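Local coordinates for VgrG protein (PDB 4DTH) that carries an actin cross-linking toxin domain that binds ATP and magnesium and probably uses them to join G-actin monomers covalently, at residues 119-122 and 123-127; 228-231 and 232-236; 297-300 and 301-304; 357-360 and 361-364. One frame throughout, in Å; residues are numbered along the deposited sequence.

Interaction 1: residues 119-122 and 123-127; sequences TTHI and DQSNH
The imidazole of His121 lies against CB of Ser125, one turn further on, where helix 101-124 ends. The methylene sits over one ring face, off-centre toward the rim, as a CH-pi contact of 3.9 Å from Ser125 CB to the centroid of the His121 ring. CG of His121 is anti to its backbone N (chi1 -173°), which swings the ring forward along the helix, and its NE2 is hydrogen-bonded to Gln128 O in the chain that follows. The last helical bonds are still made. Thr120 O takes an ordinary bond from Gln124 N at 3.0 Å and a weak one from Asp123 N; His121 O receives Ser125 N at 2.7 Å, and Ser125 is the first residue off helical angles. Beyond it the side chain of Asn126 crosses that of Ile122, its OD1 3.6 Å from Ile122 CB while it accepts a hydrogen bond from Ala153 N; ND2 of the same amide donates to Ala159 O. An amide suits this exit because its C=O can accept from one backbone group and its N-H2 donate to another. Ile122, by contrast, is buried against Ile151 and Ala153 of strand 150-153, where an apolar side chain fits. On the exposed flank Thr120 and Gln124 run side by side, pointing the same way, with Thr120 CG2 3.6 Å from Gln124 OE1.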
loop_
_atom_site.group_PDB
_atom_site.type_symbol
_atom_site.label_atom_id
_atom_site.label_comp_id
_atom_site.label_asym_id
_atom_site.label_seq_id
_atom_site.Cartn_x
_atom_site.Cartn_y
_atom_site.Cartn_z
ATOM N N THR A 119 23.769 8.037 -6.268
ATOM C CA THR A 119 24.401 8.657 -7.453
ATOM C C THR A 119 25.932 8.498 -7.364
ATOM O O THR A 119 26.558 8.100 -8.345
ATOM C CB THR A 119 23.936 10.119 -7.624
ATOM O OG1 THR A 119 22.511 10.152 -7.734
ATOM C CG2 THR A 119 24.570 10.805 -8.846
ATOM N N THR A 120 26.522 8.759 -6.178
ATOM C CA THR A 120 27.963 8.590 -5.966
ATOM C C THR A 120 28.309 7.099 -5.983
ATOM O O THR A 120 29.305 6.724 -6.590
ATOM C CB THR A 120 28.386 9.288 -4.653
ATOM O OG1 THR A 120 28.102 10.677 -4.785
ATOM C CG2 THR A 120 29.868 9.108 -4.328
ATOM N N HIS A 121 27.463 6.255 -5.346
ATOM C CA HIS A 121 27.693 4.809 -5.257
ATOM C C HIS A 121 27.832 4.132 -6.615
ATOM O O HIS A 121 28.758 3.365 -6.807
ATOM C CB HIS A 121 26.600 4.124 -4.415
ATOM C CG HIS A 121 26.884 2.675 -4.144
ATOM N ND1 HIS A 121 27.675 2.284 -3.080
ATOM C CD2 HIS A 121 26.478 1.568 -4.818
ATOM C CE1 HIS A 121 27.707 0.961 -3.119
ATOM N NE2 HIS A 121 27.010 0.484 -4.149
ATOM N N ILE A 122 26.954 4.429 -7.565
ATOM C CA ILE A 122 27.045 3.824 -8.908
ATOM C C ILE A 122 28.219 4.388 -9.740
ATOM O O ILE A 122 28.623 3.792 -10.745
ATOM C CB ILE A 122 25.706 3.888 -9.671
ATOM C CG1 ILE A 122 25.258 5.362 -9.899
ATOM C CG2 ILE A 122 24.634 3.025 -8.981
ATOM C CD1 ILE A 122 24.184 5.583 -11.030
ATOM N N ASP A 123 28.759 5.534 -9.312
ATOM C CA ASP A 123 29.889 6.141 -10.001
ATOM C C ASP A 123 31.195 5.506 -9.568
ATOM O O ASP A 123 32.059 5.280 -10.402
ATOM C CB ASP A 123 29.919 7.657 -9.771
ATOM C CG ASP A 123 30.884 8.377 -10.688
ATOM O OD1 ASP A 123 30.756 8.226 -11.931
ATOM O OD2 ASP A 123 31.772 9.072 -10.174
ATOM N N GLN A 124 31.346 5.206 -8.270
ATOM C CA GLN A 124 32.617 4.673 -7.793
ATOM C C GLN A 124 32.609 3.276 -7.206
ATOM O O GLN A 124 33.678 2.714 -6.955
ATOM C CB GLN A 124 33.227 5.649 -6.808
ATOM C CG GLN A 124 32.415 5.837 -5.557
ATOM C CD GLN A 124 32.871 7.049 -4.812
ATOM O OE1 GLN A 124 33.175 8.099 -5.399
ATOM N NE2 GLN A 124 32.898 6.935 -3.494
ATOM N N SER A 125 31.417 2.744 -6.945
ATOM C CA SER A 125 31.264 1.424 -6.366
ATOM C C SER A 125 30.196 0.645 -7.124
ATOM O O SER A 125 29.419 -0.074 -6.515
ATOM C CB SER A 125 30.926 1.539 -4.882
ATOM O OG SER A 125 32.014 2.133 -4.192
ATOM N N ASN A 126 30.146 0.802 -8.461
ATOM C CA ASN A 126 29.136 0.107 -9.264
ATOM C C ASN A 126 29.232 -1.411 -9.088
ATOM O O ASN A 126 30.342 -1.951 -9.031
ATOM C CB ASN A 126 29.221 0.509 -10.737
ATOM C CG ASN A 126 27.881 0.408 -11.436
ATOM O OD1 ASN A 126 26.822 0.647 -10.844
ATOM N ND2 ASN A 126 27.906 0.088 -12.718
ATOM N N HIS A 127 28.068 -2.080 -8.944
ATOM C CA HIS A 127 27.963 -3.539 -8.733
ATOM C C HIS A 127 28.501 -4.002 -7.375
ATOM O O HIS A 127 28.966 -5.131 -7.241
ATOM C CB HIS A 127 28.551 -4.342 -9.905
ATOM C CG HIS A 127 27.777 -4.205 -11.178
ATOM N ND1 HIS A 127 26.753 -5.080 -11.493
ATOM C CD2 HIS A 127 27.935 -3.331 -12.198
ATOM C CE1 HIS A 127 26.307 -4.700 -12.679
ATOM N NE2 HIS A 127 26.992 -3.659 -13.150
#

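Interaction 2: residues 228-231 and 232-236; sequences FAYL and TSIYL
Helix 221-245 is buried here, and two hydroxyl residues bond back to the turn before them. Thr232 OG1 donates to Phe228 O at 2.8 Å, and Ser233 OG donates to Ala229 O at 2.7 Å. Each carbonyl also keeps its regular helical partner, the backbone N of the same threonine or serine, so it is gripped twice, with the two donors on opposite faces of the carbonyl plane. For Thr232 this requires OG1 beside its own backbone N (chi1 -54°), folded down toward the preceding turn. The same placement centres OG1 over a face of the Phe228 ring, with 3.4 Å from Thr232 OG1 to Phe228 CE1. Further round the helix, Ile234 lays its CD1 methyl over the Tyr230 ring near the hydroxyl end, 3.4 Å from Ile234 CD1 to Tyr230 CZ, in a CH-pi contact. Leu231 and Tyr235 run alongside each other and meet more loosely, 4.1 Å from Leu231 CD2 to Tyr235 CE1. Neighbouring helices and loops pack around it: Ala229, small enough for close approach, meets Leu205 of helix 204-212, while Tyr235 stacks on Phe322 of helix 312-323. Ser233 OG is also hydrogen-bonded to Gln202 N. Threonine and serine can thus be accommodated in an apolar interior, because the helix's own carbonyls accept hydrogen bonds from their hydroxyls.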
loop_
_atom_site.group_PDB
_atom_site.type_symbol
_atom_site.label_atom_id
_atom_site.label_comp_id
_atom_site.label_asym_id
_atom_site.label_seq_id
_atom_site.Cartn_x
_atom_site.Cartn_y
_atom_site.Cartn_z
ATOM N N PHE A 228 -22.137 0.025 6.923
ATOM C CA PHE A 228 -22.907 -0.495 5.793
ATOM C C PHE A 228 -22.498 0.186 4.494
ATOM O O PHE A 228 -22.257 -0.510 3.519
ATOM C CB PHE A 228 -24.416 -0.321 6.029
ATOM C CG PHE A 228 -25.270 -0.693 4.838
ATOM C CD1 PHE A 228 -25.659 -2.012 4.627
ATOM C CD2 PHE A 228 -25.716 0.279 3.950
ATOM C CE1 PHE A 228 -26.485 -2.349 3.550
ATOM C CE2 PHE A 228 -26.555 -0.061 2.879
ATOM C CZ PHE A 228 -26.915 -1.374 2.683
ATOM N N ALA A 229 -22.422 1.535 4.473
ATOM C CA ALA A 229 -22.038 2.249 3.250
ATOM C C ALA A 229 -20.626 1.884 2.785
ATOM O O ALA A 229 -20.414 1.695 1.586
ATOM C CB ALA A 229 -22.150 3.743 3.448
ATOM N N TYR A 230 -19.682 1.760 3.729
ATOM C CA TYR A 230 -18.293 1.415 3.436
ATOM C C TYR A 230 -18.205 0.010 2.826
ATOM O O TYR A 230 -17.667 -0.145 1.722
ATOM C CB TYR A 230 -17.440 1.524 4.718
ATOM C CG TYR A 230 -15.992 1.127 4.517
ATOM C CD1 TYR A 230 -15.107 1.961 3.836
ATOM C CD2 TYR A 230 -15.517 -0.101 4.964
ATOM C CE1 TYR A 230 -13.781 1.593 3.630
ATOM C CE2 TYR A 230 -14.187 -0.474 4.778
ATOM C CZ TYR A 230 -13.324 0.376 4.107
ATOM O OH TYR A 230 -12.024 -0.004 3.900
ATOM N N LEU A 231 -18.736 -1.006 3.539
ATOM C CA LEU A 231 -18.699 -2.397 3.073
ATOM C C LEU A 231 -19.481 -2.589 1.786
ATOM O O LEU A 231 -18.955 -3.200 0.859
ATOM C CB LEU A 231 -19.207 -3.364 4.153
ATOM C CG LEU A 231 -18.268 -3.613 5.329
ATOM C CD1 LEU A 231 -18.909 -4.560 6.333
ATOM C CD2 LEU A 231 -16.903 -4.180 4.853
ATOM N N THR A 232 -20.717 -2.051 1.704
ATOM C CA THR A 232 -21.509 -2.190 0.477
ATOM C C THR A 232 -20.772 -1.574 -0.712
ATOM O O THR A 232 -20.733 -2.197 -1.764
ATOM C CB THR A 232 -22.937 -1.651 0.640
ATOM O OG1 THR A 232 -23.556 -2.279 1.766
ATOM C CG2 THR A 232 -23.784 -1.909 -0.590
ATOM N N SER A 233 -20.157 -0.383 -0.537
ATOM C CA SER A 233 -19.405 0.265 -1.620
ATOM C C SER A 233 -18.266 -0.639 -2.111
ATOM O O SER A 233 -18.096 -0.795 -3.316
ATOM C CB SER A 233 -18.870 1.624 -1.180
ATOM O OG SER A 233 -19.956 2.513 -0.939
ATOM N N ILE A 234 -17.526 -1.267 -1.181
ATOM C CA ILE A 234 -16.427 -2.178 -1.525
ATOM C C ILE A 234 -16.954 -3.430 -2.234
ATOM O O ILE A 234 -16.389 -3.829 -3.253
ATOM C CB ILE A 234 -15.560 -2.521 -0.288
ATOM C CG1 ILE A 234 -14.730 -1.286 0.130
ATOM C CG2 ILE A 234 -14.640 -3.753 -0.566
ATOM C CD1 ILE A 234 -13.891 -1.468 1.365
ATOM N N TYR A 235 -18.022 -4.049 -1.688
ATOM C CA TYR A 235 -18.596 -5.268 -2.273
ATOM C C TYR A 235 -19.101 -5.013 -3.694
ATOM O O TYR A 235 -18.820 -5.811 -4.588
ATOM C CB TYR A 235 -19.741 -5.827 -1.405
ATOM C CG TYR A 235 -19.346 -6.550 -0.130
ATOM C CD1 TYR A 235 -18.265 -6.119 0.641
ATOM C CD2 TYR A 235 -20.129 -7.583 0.374
ATOM C CE1 TYR A 235 -17.961 -6.721 1.863
ATOM C CE2 TYR A 235 -19.824 -8.202 1.584
ATOM C CZ TYR A 235 -18.760 -7.749 2.340
ATOM O OH TYR A 235 -18.462 -8.391 3.514
ATOM N N LEU A 236 -19.822 -3.885 -3.902
ATOM C CA LEU A 236 -20.359 -3.510 -5.212
ATOM C C LEU A 236 -19.245 -3.207 -6.208
ATOM O O LEU A 236 -19.324 -3.655 -7.350
ATOM C CB LEU A 236 -21.339 -2.324 -5.113
ATOM C CG LEU A 236 -22.659 -2.580 -4.379
ATOM C CD1 LEU A 236 -23.512 -1.308 -4.363
ATOM C CD2 LEU A 236 -23.442 -3.745 -4.996
#

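Interaction 3: residues 297-300 and 301-304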
loop_
_atom_site.group_PDB
_atom_site.type_symbol
_atom_site.label_atom_id
_atom_site.label_comp_id
_atom_site.label_asym_id
_atom_site.label_seq_id
_atom_site.Cartn_x
_atom_site.Cartn_y
_atom_site.Cartn_z
ATOM N N ALA A 297 -27.178 -7.040 11.555
ATOM C CA ALA A 297 -28.106 -6.168 10.821
ATOM C C ALA A 297 -27.445 -5.560 9.578
ATOM O O ALA A 297 -28.057 -5.548 8.510
ATOM C CB ALA A 297 -28.632 -5.068 11.734
ATOM N N VAL A 298 -26.183 -5.098 9.700
ATOM C CA VAL A 298 -25.433 -4.538 8.568
ATOM C C VAL A 298 -25.235 -5.620 7.495
ATOM O O VAL A 298 -25.602 -5.405 6.335
ATOM C CB VAL A 298 -24.075 -3.913 9.014
ATOM C CG1 VAL A 298 -23.161 -3.650 7.817
ATOM C CG2 VAL A 298 -24.282 -2.635 9.819
ATOM N N MET A 299 -24.649 -6.775 7.886
ATOM C CA MET A 299 -24.335 -7.879 6.977
ATOM C C MET A 299 -25.546 -8.426 6.242
ATOM O O MET A 299 -25.471 -8.644 5.029
ATOM C CB MET A 299 -23.542 -8.993 7.684
ATOM C CG MET A 299 -22.191 -8.528 8.237
ATOM S SD MET A 299 -21.203 -7.487 7.123
ATOM C CE MET A 299 -20.953 -8.566 5.828
ATOM N N LYS A 300 -26.663 -8.611 6.964
ATOM C CA LYS A 300 -27.918 -9.110 6.403
ATOM C C LYS A 300 -28.433 -8.193 5.284
ATOM O O LYS A 300 -28.941 -8.698 4.283
ATOM C CB LYS A 300 -28.981 -9.288 7.511
ATOM C CG LYS A 300 -29.328 -10.750 7.816
ATOM C CD LYS A 300 -29.051 -11.124 9.273
ATOM C CE LYS A 300 -29.291 -12.583 9.587
ATOM N NZ LYS A 300 -30.054 -12.736 10.855
ATOM N N HIS A 301 -28.242 -6.866 5.417
ATOM C CA HIS A 301 -28.694 -5.878 4.431
ATOM C C HIS A 301 -27.808 -5.701 3.195
ATOM O O HIS A 301 -28.258 -5.114 2.206
ATOM C CB HIS A 301 -29.001 -4.536 5.100
ATOM C CG HIS A 301 -30.276 -4.555 5.877
ATOM N ND1 HIS A 301 -30.300 -4.895 7.217
ATOM C CD2 HIS A 301 -31.541 -4.292 5.471
ATOM C CE1 HIS A 301 -31.572 -4.820 7.585
ATOM N NE2 HIS A 301 -32.351 -4.445 6.572
ATOM N N ILE A 302 -26.571 -6.218 3.222
ATOM C CA ILE A 302 -25.670 -6.095 2.068
ATOM C C ILE A 302 -26.095 -6.988 0.893
ATOM O O ILE A 302 -26.055 -6.524 -0.242
ATOM C CB ILE A 302 -24.178 -6.293 2.445
ATOM C CG1 ILE A 302 -23.740 -5.261 3.508
ATOM C CG2 ILE A 302 -23.274 -6.198 1.189
ATOM C CD1 ILE A 302 -22.311 -5.461 4.071
ATOM N N LYS A 303 -26.442 -8.266 1.163
ATOM C CA LYS A 303 -26.840 -9.270 0.150
ATOM C C LYS A 303 -27.822 -8.697 -0.916
ATOM O O LYS A 303 -27.500 -8.790 -2.106
ATOM C CB LYS A 303 -27.429 -10.554 0.801
ATOM C CG LYS A 303 -26.481 -11.340 1.721
ATOM C CD LYS A 303 -27.157 -12.618 2.282
ATOM C CE LYS A 303 -26.262 -13.358 3.255
ATOM N NZ LYS A 303 -26.621 -14.794 3.412
ATOM N N PRO A 304 -28.960 -8.045 -0.546
ATOM C CA PRO A 304 -29.862 -7.523 -1.594
ATOM C C PRO A 304 -29.285 -6.389 -2.425
ATOM O O PRO A 304 -29.712 -6.224 -3.564
ATOM C CB PRO A 304 -31.119 -7.071 -0.830
ATOM C CG PRO A 304 -30.938 -7.494 0.567
ATOM C CD PRO A 304 -29.519 -7.836 0.807
#
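Ala297 offers its carbonyl oxygen to the imidazole of His301, one turn later in helix 292-307. His301 ND1 donates to Ala297 O at 2.7 Å with an N-H...O angle of 170°, and the oxygen lies in the plane of the ring, at its edge. The ring reaches back because CG stands beside the backbone N of His301 (chi1 -74°), folding the side chain toward the preceding turn. The side-chain bond, in which ND1 is the donor, implies that ND1 carries a proton; it accompanies a weak backbone bond, His301 N to Ala297 O at 3.4 Å. Val298 follows, its carbonyl receiving weak bonds from His301 N and Ile302 N; its side chain faces the apolar side and approaches Ile302, with 4.2 Å between Val298 CG1 and Ile302 CD1. At Met299 the flexible thioether bends at chi2 and chi3, bringing sulfur and methyl alongside the isoleucine, and Met299 CE and Ile302 CD1 come to 3.8 Å. Met299 O also accepts from Ile302 N at 3.2 Å, a three-residue step beside the weak four-residue bond to Val298 O. Lys300, on the exposed flank, brings its carbonyl to the proline ring, 3.6 Å from Lys300 O to Pro304 CD. Proline has no N-H to give to that oxygen, and the helix is kinked here. Ile302, which is buried, and the partly exposed Met299 meet Phe319 of helix 312-323 and Tyr235 of helix 221-245. The arrangement is that of an amphipathic, proline-kinked helix with a histidine side chain bonded back to the preceding turn.

Interaction 4: residues 357-360 and 361-364; sequences NELQ and SYLP
Leu359 meets the ring of Tyr362 on the tightly packed side of two successive turns, its CD2 methyl 3.8 Å from Tyr362 CE2. The turns are closed by backbone bonds three residues apart: Tyr362 N donates to Leu359 O at 3.1 Å, and Leu363 N to Gln360 O. Both donors stand well above the plane of the carbonyl they reach, 49° and 57° out of it. Leu359 O also lies at the edge of the tyrosine ring, near its plane. The ring arrives there because CG of Tyr362 stands anti to its own carbonyl carbon (chi1 -68°), which carries the aromatic group back beside the previous turn. Leu363 completes this side, its CD2 3.6 Å from Leu359 O. Leu359 and Leu363 are buried, which suits leucine; Tyr362, partly exposed, keeps its OH for a hydrogen bond with Met98 O.

The opposite character appears at Asn357, Glu358 and Ser361, which are exposed. A water bridges the turn there, donating to Asn357 O at 2.8 Å and accepting from Ser361 N at 2.9 Å, so that solvent takes the place of a direct bond between these two backbone groups. Gln360 is intermediate, partly exposed, with its chain bent at chi2 and its side chain against Val355.

Around the segment, Leu359 reaches Leu194 of helix 190-196, and Tyr362 packs on Val104 of helix 101-124 and Ile25 of strand 24-30. Leu363, whose side chain is about 8 Å from the bound ATP, lies on Ile27 of the same strand.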
loop_
_atom_site.group_PDB
_atom_site.type_symbol
_atom_site.label_atom_id
_atom_site.label_comp_id
_atom_site.label_asym_id
_atom_site.label_seq_id
_atom_site.Cartn_x
_atom_site.Cartn_y
_atom_site.Cartn_z
ATOM N N ASN A 357 -3.202 16.016 -5.750
ATOM C CA ASN A 357 -2.658 17.341 -5.416
ATOM C C ASN A 357 -2.615 17.601 -3.907
ATOM O O ASN A 357 -1.613 18.121 -3.411
ATOM C CB ASN A 357 -3.439 18.450 -6.130
ATOM C CG ASN A 357 -3.384 18.387 -7.639
ATOM O OD1 ASN A 357 -4.415 18.427 -8.319
ATOM N ND2 ASN A 357 -2.187 18.289 -8.199
ATOM N N GLU A 358 -3.669 17.179 -3.176
ATOM C CA GLU A 358 -3.802 17.326 -1.719
ATOM C C GLU A 358 -2.668 16.645 -0.918
ATOM O O GLU A 358 -2.387 17.054 0.208
ATOM C CB GLU A 358 -5.160 16.779 -1.238
ATOM C CG GLU A 358 -6.369 17.532 -1.775
ATOM C CD GLU A 358 -7.003 16.964 -3.031
ATOM O OE1 GLU A 358 -6.277 16.399 -3.881
ATOM O OE2 GLU A 358 -8.236 17.122 -3.180
ATOM N N LEU A 359 -2.042 15.603 -1.485
ATOM C CA LEU A 359 -1.001 14.851 -0.786
ATOM C C LEU A 359 0.400 14.997 -1.374
ATOM O O LEU A 359 1.333 14.376 -0.851
ATOM C CB LEU A 359 -1.382 13.358 -0.664
ATOM C CG LEU A 359 -2.716 13.009 0.023
ATOM C CD1 LEU A 359 -2.932 11.527 -0.002
ATOM C CD2 LEU A 359 -2.772 13.507 1.465
ATOM N N GLN A 360 0.565 15.806 -2.441
ATOM C CA GLN A 360 1.881 15.994 -3.074
ATOM C C GLN A 360 2.983 16.491 -2.143
ATOM O O GLN A 360 4.146 16.122 -2.339
ATOM C CB GLN A 360 1.807 16.885 -4.311
ATOM C CG GLN A 360 1.249 16.155 -5.522
ATOM C CD GLN A 360 2.228 15.190 -6.200
ATOM O OE1 GLN A 360 3.417 15.078 -5.868
ATOM N NE2 GLN A 360 1.721 14.496 -7.197
ATOM N N SER A 361 2.598 17.321 -1.129
ATOM C CA SER A 361 3.544 17.887 -0.168
ATOM C C SER A 361 4.231 16.805 0.697
ATOM O O SER A 361 5.273 17.081 1.294
ATOM C CB SER A 361 2.856 18.930 0.709
ATOM O OG SER A 361 1.827 18.334 1.483
ATOM N N TYR A 362 3.661 15.578 0.758
ATOM C CA TYR A 362 4.219 14.468 1.543
ATOM C C TYR A 362 5.312 13.717 0.767
ATOM O O TYR A 362 6.011 12.883 1.342
ATOM C CB TYR A 362 3.098 13.482 1.932
ATOM C CG TYR A 362 2.103 14.060 2.921
ATOM C CD1 TYR A 362 2.321 13.968 4.292
ATOM C CD2 TYR A 362 0.942 14.691 2.484
ATOM C CE1 TYR A 362 1.417 14.507 5.208
ATOM C CE2 TYR A 362 0.021 15.226 3.392
ATOM C CZ TYR A 362 0.265 15.128 4.753
ATOM O OH TYR A 362 -0.622 15.656 5.658
ATOM N N LEU A 363 5.427 13.984 -0.542
ATOM C CA LEU A 363 6.342 13.254 -1.410
ATOM C C LEU A 363 7.612 14.032 -1.752
ATOM O O LEU A 363 7.541 15.229 -2.047
ATOM C CB LEU A 363 5.611 12.801 -2.697
ATOM C CG LEU A 363 4.738 11.515 -2.646
ATOM C CD1 LEU A 363 5.566 10.253 -2.377
ATOM C CD2 LEU A 363 3.576 11.636 -1.664
ATOM N N PRO A 364 8.784 13.361 -1.728
ATOM C CA PRO A 364 10.025 14.053 -2.109
ATOM C C PRO A 364 10.072 14.315 -3.608
ATOM O O PRO A 364 9.544 13.526 -4.401
ATOM C CB PRO A 364 11.125 13.084 -1.672
ATOM C CG PRO A 364 10.487 11.737 -1.711
ATOM C CD PRO A 364 9.024 11.932 -1.421
HETATM O O HOH W 1 0.079 18.806 -1.258
#

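Overall arrangement
All four contacts are local and follow one another along the chain; none nests within or crosses another, and none closes a long loop. Interaction 1 comes first, at the end of helix 101-124, on the other side of the chain's centre from interactions 2 and 3. Those two, in helices 221-245 and 292-307, have centres about 10 Å apart and touch directly: Tyr235 OH lies 3.4 Å from Met299 CE, and Thr232 OG1 3.5 Å from Ile302 CG1. Interaction 4, in the loop after strand 343-352, is nearest the ATP. It packs on helix 101-124, whose far end carries interaction 1, with the two centres about 30 Å apart.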